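Local atomic coordinates of aminotransferase (Helicobacter pylori, PDB entry 2FNU), a protein that catalyses the pyridoxal-phosphate-dependent amination of a UDP-linked 4-keto sugar with L-glutamate as amino donor, the second step of pseudaminic acid biosynthesis. Residues B[148-153]-B[171-176]; B[310-315]-B[343-348]. All coordinates share one frame; numbering follows the deposited sequence.

Contact 1: B[148-153]-B[171-176]; sequences SLSFLS and FALASV
Ala172 sets its CB over the middle of the Phe151 ring, 3.7 Å from the ring centroid and only 9° off the ring normal, a CH-pi contact made face-on. The ring is placed there by a chi1 of 173°, which sends CG away from the backbone N and alongside its own carbonyl. The same methyl also touches Ser153 CB, 3.8 Å from Ala172 CB. On the other side of the strand from the Phe151 ring, Leu173 CD2 lies 4.1 Å from Leu152 CD2, the two side chains running side by side in the same direction, and also touches Ser150.

Three backbone bonds fix this packing. Leu173 N reaches Phe151 O at 2.8 Å, though noticeably bent at the hydrogen, where 171-173 is still loop. Farther on, Ser153 N to Ala174 O (3.1 Å) and Val176 N to Ser153 O (2.9 Å) are straighter and form the regular parallel pairing, centred on Ser153 and Ser175. Ser153 O is further approached by Ser175 CA, and Ser153 OG finds its hydrogen-bond partner in Ser155 OG.

The short strand segments run parallel within 21° as neighbours in the seven-stranded mixed sheet of the aminotransferase fold. Strand 122-128 bonds the other edge of 150-154, while Ser175 pairs with Val194 of strand 191-195. Phe151 packs on Val140, Gln141 and Cys144 of helix 137-146; Leu152, Ala174 and Val176 instead meet helix 56-66.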
loop_
_atom_site.group_PDB
_atom_site.type_symbol
_atom_site.label_atom_id
_atom_site.label_comp_id
_atom_site.label_asym_id
_atom_site.label_seq_id
_atom_site.Cartn_x
_atom_site.Cartn_y
_atom_site.Cartn_z
ATOM N N SER B 148 -18.415 26.495 -6.038
ATOM C CA SER B 148 -17.204 26.492 -5.205
ATOM C C SER B 148 -16.913 25.104 -4.646
ATOM O O SER B 148 -16.592 24.953 -3.467
ATOM C CB SER B 148 -17.313 27.514 -4.066
ATOM O OG SER B 148 -17.489 28.815 -4.602
ATOM N N LEU B 149 -17.071 24.092 -5.505
ATOM C CA LEU B 149 -16.753 22.709 -5.141
ATOM C C LEU B 149 -15.497 22.275 -5.867
ATOM O O LEU B 149 -15.197 22.775 -6.950
ATOM C CB LEU B 149 -17.872 21.770 -5.590
ATOM C CG LEU B 149 -19.311 22.175 -5.284
ATOM C CD1 LEU B 149 -20.297 21.157 -5.871
ATOM C CD2 LEU B 149 -19.500 22.331 -3.792
ATOM N N SER B 150 -14.790 21.300 -5.287
ATOM C CA SER B 150 -13.677 20.676 -5.987
ATOM C C SER B 150 -14.185 19.568 -6.891
ATOM O O SER B 150 -15.020 18.759 -6.478
ATOM C CB SER B 150 -12.692 20.078 -4.987
ATOM O OG SER B 150 -12.102 21.102 -4.202
ATOM N N PHE B 151 -13.662 19.549 -8.117
ATOM C CA PHE B 151 -13.913 18.459 -9.078
ATOM C C PHE B 151 -12.787 17.438 -8.922
ATOM O O PHE B 151 -11.629 17.749 -9.197
ATOM C CB PHE B 151 -13.963 19.056 -10.498
ATOM C CG PHE B 151 -14.059 18.056 -11.627
ATOM C CD1 PHE B 151 -13.705 18.447 -12.912
ATOM C CD2 PHE B 151 -14.539 16.762 -11.433
ATOM C CE1 PHE B 151 -13.786 17.554 -13.991
ATOM C CE2 PHE B 151 -14.615 15.864 -12.518
ATOM C CZ PHE B 151 -14.242 16.277 -13.790
ATOM N N LEU B 152 -13.133 16.237 -8.458
ATOM C CA LEU B 152 -12.162 15.147 -8.314
ATOM C C LEU B 152 -12.572 14.033 -9.273
ATOM O O LEU B 152 -13.755 13.757 -9.440
ATOM C CB LEU B 152 -12.122 14.612 -6.877
ATOM C CG LEU B 152 -11.966 15.669 -5.772
ATOM C CD1 LEU B 152 -12.076 15.046 -4.381
ATOM C CD2 LEU B 152 -10.643 16.409 -5.949
ATOM N N SER B 153 -11.595 13.414 -9.931
ATOM C CA SER B 153 -11.908 12.429 -10.969
ATOM C C SER B 153 -11.281 11.070 -10.654
ATOM O O SER B 153 -10.053 10.970 -10.607
ATOM C CB SER B 153 -11.381 12.918 -12.319
ATOM O OG SER B 153 -11.710 12.017 -13.390
ATOM N N PHE B 171 -8.195 17.515 -16.294
ATOM C CA PHE B 171 -9.451 18.282 -16.278
ATOM C C PHE B 171 -9.960 18.652 -14.891
ATOM O O PHE B 171 -10.694 19.635 -14.726
ATOM C CB PHE B 171 -10.569 17.525 -16.992
ATOM C CG PHE B 171 -10.271 17.187 -18.425
ATOM C CD1 PHE B 171 -10.271 15.865 -18.846
ATOM C CD2 PHE B 171 -10.018 18.189 -19.357
ATOM C CE1 PHE B 171 -9.993 15.526 -20.172
ATOM C CE2 PHE B 171 -9.755 17.865 -20.696
ATOM C CZ PHE B 171 -9.744 16.539 -21.102
ATOM N N ALA B 172 -9.638 17.822 -13.911
ATOM C CA ALA B 172 -10.164 17.978 -12.570
ATOM C C ALA B 172 -9.089 18.601 -11.678
ATOM O O ALA B 172 -7.934 18.756 -12.094
ATOM C CB ALA B 172 -10.563 16.613 -12.036
ATOM N N LEU B 173 -9.452 18.961 -10.447
ATOM C CA LEU B 173 -8.445 19.401 -9.487
ATOM C C LEU B 173 -7.335 18.354 -9.415
ATOM O O LEU B 173 -6.137 18.686 -9.417
ATOM C CB LEU B 173 -9.075 19.616 -8.110
ATOM C CG LEU B 173 -8.061 19.924 -7.010
ATOM C CD1 LEU B 173 -7.237 21.200 -7.337
ATOM C CD2 LEU B 173 -8.750 20.059 -5.667
ATOM N N ALA B 174 -7.741 17.089 -9.359
ATOM C CA ALA B 174 -6.794 15.988 -9.456
ATOM C C ALA B 174 -7.539 14.771 -9.966
ATOM O O ALA B 174 -8.765 14.680 -9.794
ATOM C CB ALA B 174 -6.169 15.703 -8.094
ATOM N N SER B 175 -6.790 13.847 -10.564
ATOM C CA SER B 175 -7.359 12.626 -11.122
ATOM C C SER B 175 -6.554 11.414 -10.672
ATOM O O SER B 175 -5.340 11.499 -10.501
ATOM C CB SER B 175 -7.353 12.694 -12.648
ATOM O OG SER B 175 -8.073 13.844 -13.108
ATOM N N VAL B 176 -7.245 10.300 -10.491
ATOM C CA VAL B 176 -6.603 9.065 -10.033
ATOM C C VAL B 176 -6.602 8.051 -11.167
ATOM O O VAL B 176 -7.594 7.923 -11.875
ATOM C CB VAL B 176 -7.344 8.494 -8.813
ATOM C CG1 VAL B 176 -6.910 7.047 -8.495
ATOM C CG2 VAL B 176 -7.150 9.444 -7.618
#

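Contact 2: B[310-315]-B[343-348]; sequences ILAQVH and AEISLP. With UD1 (uridine-diphosphate-N-acetylglucosamine), chain F.
His315 and Ser346 both turn their side chains beside their own backbone N (chi1 -59° and -61°), which brings His315 ND1 within 2.7 Å of Ser346 OG. The hydroxyl lies close to the imidazole plane and accepts the ND1 proton. Ser346 OG in turn donates to Glu344 OE2, 2.6 Å from Ser346 OG, on the syn lone pair of the carboxylate. The Glu344 chain, bent at chi2 (-85°), brings OE1 2.9 Å from the backbone His315 N, which approaches from above the carboxylate plane. One carboxylate thus holds both the main chain of His315 and, through Ser346, its ring. The ring is held from both nitrogens, ND1 by Ser346 OG and NE2 by Tyr6 OH, which limits its rotation.

Gln313 and Ser346 form a single antiparallel hydrogen-bonded pair. Ser346 N meets Gln313 O at 2.7 Å, and Gln313 N returns the bond to Ser346 O. The bent Gln313 side chain folds its OE1 back onto Val314 N (2.8 Å), steadying the amide while NE2 donates to the alpha-phosphate oxygen O2A of UD1 at 3.1 Å. Phe217 O of the second subunit also accepts from NE2. The acetamido methyl C8' lies 3.6 Å from His315 CD2, and Tyr6 OH, the partner of His315 NE2, also hydrogen-bonds UD1. Gln313 and His315 therefore line the nucleotide-sugar site from a shared backbone run.

Strand 344-347 edges the three-stranded antiparallel sheet, bonded to strand 286-290. Ile345 and Leu347 pack on helix 355-370, as does Ile310, while Val314 rests on helix 298-307.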
loop_
_atom_site.group_PDB
_atom_site.type_symbol
_atom_site.label_atom_id
_atom_site.label_comp_id
_atom_site.label_asym_id
_atom_site.label_seq_id
_atom_site.Cartn_x
_atom_site.Cartn_y
_atom_site.Cartn_z
ATOM N N ILE B 310 -16.334 -18.177 -21.172
ATOM C CA ILE B 310 -16.354 -16.708 -21.266
ATOM C C ILE B 310 -16.599 -16.136 -19.876
ATOM O O ILE B 310 -17.751 -16.076 -19.420
ATOM C CB ILE B 310 -17.455 -16.228 -22.230
ATOM C CG1 ILE B 310 -17.268 -16.869 -23.615
ATOM C CG2 ILE B 310 -17.443 -14.695 -22.365
ATOM C CD1 ILE B 310 -18.507 -16.783 -24.454
ATOM N N LEU B 311 -15.515 -15.735 -19.206
ATOM C CA LEU B 311 -15.585 -15.416 -17.771
ATOM C C LEU B 311 -15.998 -13.969 -17.555
ATOM O O LEU B 311 -15.274 -13.160 -16.951
ATOM C CB LEU B 311 -14.282 -15.774 -17.054
ATOM C CG LEU B 311 -13.775 -17.202 -17.328
ATOM C CD1 LEU B 311 -12.447 -17.464 -16.573
ATOM C CD2 LEU B 311 -14.821 -18.264 -16.983
ATOM N N ALA B 312 -17.207 -13.673 -18.023
ATOM C CA ALA B 312 -17.703 -12.312 -18.013
ATOM C C ALA B 312 -17.980 -11.874 -16.586
ATOM O O ALA B 312 -18.188 -12.715 -15.700
ATOM C CB ALA B 312 -18.968 -12.202 -18.858
ATOM N N GLN B 313 -18.007 -10.558 -16.381
ATOM C CA GLN B 313 -18.180 -9.991 -15.048
ATOM C C GLN B 313 -19.194 -8.850 -15.139
ATOM O O GLN B 313 -19.498 -8.382 -16.233
ATOM C CB GLN B 313 -16.808 -9.506 -14.545
ATOM C CG GLN B 313 -16.770 -8.898 -13.153
ATOM C CD GLN B 313 -17.354 -9.816 -12.104
ATOM O OE1 GLN B 313 -18.571 -9.985 -12.016
ATOM N NE2 GLN B 313 -16.481 -10.408 -11.289
ATOM N N VAL B 314 -19.728 -8.413 -13.999
ATOM C CA VAL B 314 -20.655 -7.295 -13.972
ATOM C C VAL B 314 -20.009 -6.126 -13.227
ATOM O O VAL B 314 -19.470 -6.309 -12.118
ATOM C CB VAL B 314 -21.976 -7.677 -13.278
ATOM C CG1 VAL B 314 -22.926 -6.456 -13.167
ATOM C CG2 VAL B 314 -22.668 -8.827 -14.032
ATOM N N HIS B 315 -20.056 -4.942 -13.846
ATOM C CA HIS B 315 -19.570 -3.698 -13.225
ATOM C C HIS B 315 -20.705 -2.661 -13.279
ATOM O O HIS B 315 -21.017 -2.183 -14.362
ATOM C CB HIS B 315 -18.357 -3.192 -14.033
ATOM C CG HIS B 315 -17.226 -4.174 -14.104
ATOM N ND1 HIS B 315 -17.069 -5.071 -15.146
ATOM C CD2 HIS B 315 -16.181 -4.383 -13.271
ATOM C CE1 HIS B 315 -15.987 -5.797 -14.937
ATOM N NE2 HIS B 315 -15.423 -5.394 -13.812
ATOM N N ALA B 343 -28.712 -4.682 -16.339
ATOM C CA ALA B 343 -28.475 -4.871 -17.778
ATOM C C ALA B 343 -27.031 -5.236 -18.133
ATOM O O ALA B 343 -26.775 -5.901 -19.145
ATOM C CB ALA B 343 -28.888 -3.621 -18.550
ATOM N N GLU B 344 -26.069 -4.804 -17.318
ATOM C CA GLU B 344 -24.681 -4.795 -17.799
ATOM C C GLU B 344 -23.917 -6.112 -17.651
ATOM O O GLU B 344 -23.991 -6.790 -16.618
ATOM C CB GLU B 344 -23.894 -3.682 -17.087
ATOM C CG GLU B 344 -22.579 -3.276 -17.790
ATOM C CD GLU B 344 -21.365 -4.147 -17.436
ATOM O OE1 GLU B 344 -21.374 -4.848 -16.390
ATOM O OE2 GLU B 344 -20.381 -4.104 -18.231
ATOM N N ILE B 345 -23.151 -6.430 -18.693
ATOM C CA ILE B 345 -22.193 -7.543 -18.679
ATOM C C ILE B 345 -20.927 -7.044 -19.344
ATOM O O ILE B 345 -20.999 -6.441 -20.419
ATOM C CB ILE B 345 -22.700 -8.775 -19.455
ATOM C CG1 ILE B 345 -24.018 -9.273 -18.848
ATOM C CG2 ILE B 345 -21.652 -9.876 -19.422
ATOM C CD1 ILE B 345 -24.645 -10.453 -19.628
ATOM N N SER B 346 -19.780 -7.277 -18.696
ATOM C CA SER B 346 -18.479 -6.933 -19.267
ATOM C C SER B 346 -17.853 -8.148 -19.915
ATOM O O SER B 346 -17.628 -9.159 -19.255
ATOM C CB SER B 346 -17.543 -6.398 -18.188
ATOM O OG SER B 346 -18.114 -5.213 -17.629
ATOM N N LEU B 347 -17.573 -8.035 -21.210
ATOM C CA LEU B 347 -17.000 -9.154 -21.966
ATOM C C LEU B 347 -15.481 -9.105 -22.030
ATOM O O LEU B 347 -14.881 -8.024 -21.905
ATOM C CB LEU B 347 -17.558 -9.149 -23.392
ATOM C CG LEU B 347 -19.082 -9.262 -23.520
ATOM C CD1 LEU B 347 -19.451 -9.226 -25.006
ATOM C CD2 LEU B 347 -19.616 -10.547 -22.893
ATOM N N PRO B 348 -14.834 -10.265 -22.249
ATOM C CA PRO B 348 -13.374 -10.226 -22.329
ATOM C C PRO B 348 -12.831 -9.173 -23.298
ATOM O O PRO B 348 -13.247 -9.091 -24.458
ATOM C CB PRO B 348 -12.999 -11.649 -22.769
ATOM C CG PRO B 348 -14.135 -12.506 -22.216
ATOM C CD PRO B 348 -15.366 -11.637 -22.392
HETATM C "C1'" UD1 F . -12.183 -5.213 -8.547
HETATM C "C2'" UD1 F . -13.019 -4.468 -9.603
HETATM C "C3'" UD1 F . -12.155 -3.788 -10.659
HETATM C "C4'" UD1 F . -11.015 -2.996 -10.004
HETATM C "C5'" UD1 F . -10.238 -3.774 -8.925
HETATM C "C6'" UD1 F . -9.230 -4.755 -9.529
HETATM C "C7'" UD1 F . -15.231 -5.535 -9.840
HETATM C "C8'" UD1 F . -16.037 -6.648 -10.455
HETATM N "N2'" UD1 F . -13.959 -5.398 -10.229
HETATM O "O1'" UD1 F . -11.641 -6.415 -9.099
HETATM O "O3'" UD1 F . -12.959 -2.879 -11.446
HETATM O "O5'" UD1 F . -11.124 -4.413 -7.989
HETATM O "O7'" UD1 F . -15.734 -4.795 -9.028
HETATM N N1 UD1 F . -6.885 -11.296 -13.082
HETATM C C2 UD1 F . -5.710 -11.587 -13.804
HETATM N N3 UD1 F . -4.510 -11.310 -13.269
HETATM C C4 UD1 F . -4.391 -10.766 -12.049
HETATM C C5 UD1 F . -5.514 -10.454 -11.284
HETATM C C6 UD1 F . -6.778 -10.722 -11.793
HETATM O O2 UD1 F . -5.795 -12.103 -14.946
HETATM O O4 UD1 F . -3.255 -10.530 -11.597
HETATM C C1B UD1 F . -8.190 -11.625 -13.690
HETATM C C2B UD1 F . -8.525 -13.060 -13.309
HETATM O "O2'" UD1 F . -9.069 -13.734 -14.448
HETATM C C3B UD1 F . -9.567 -12.925 -12.220
HETATM C C4B UD1 F . -10.254 -11.624 -12.579
HETATM O O4B UD1 F . -9.248 -10.802 -13.181
HETATM O O3B UD1 F . -10.499 -14.013 -12.189
HETATM C C5B UD1 F . -10.798 -10.954 -11.333
HETATM O O5B UD1 F . -11.424 -9.742 -11.731
HETATM P PA UD1 F . -12.480 -9.045 -10.729
HETATM O O1A UD1 F . -12.853 -7.689 -11.309
HETATM O O2A UD1 F . -13.571 -10.056 -10.418
HETATM O O3A UD1 F . -11.481 -8.885 -9.464
HETATM P PB UD1 F . -11.691 -7.808 -8.276
HETATM O O1B UD1 F . -13.077 -7.972 -7.671
HETATM O O2B UD1 F . -10.449 -7.868 -7.399
#

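Overall arrangement
Contact 1 belongs to the large mixed sheet and contact 2 joins segment 310-315 to the edge of the small antiparallel sheet, on opposite sides of the chain's centre. Their centres are 29 Å apart and their nearest atoms about 15 Å, so they do not touch; contact 2 lines the substrate site, while contact 1 comes near it through Val176. In contact 1, the Val176 side chain is about 6 Å from PMP and about 11 Å from UD1. In contact 2, the His315 side chain is about 6 Å from PMP and about 7 Å from that of Lys183, the cofactor-attachment residue. Contact 2 binds the nucleotide sugar directly, whereas contact 1 approaches the cofactor from the sheet.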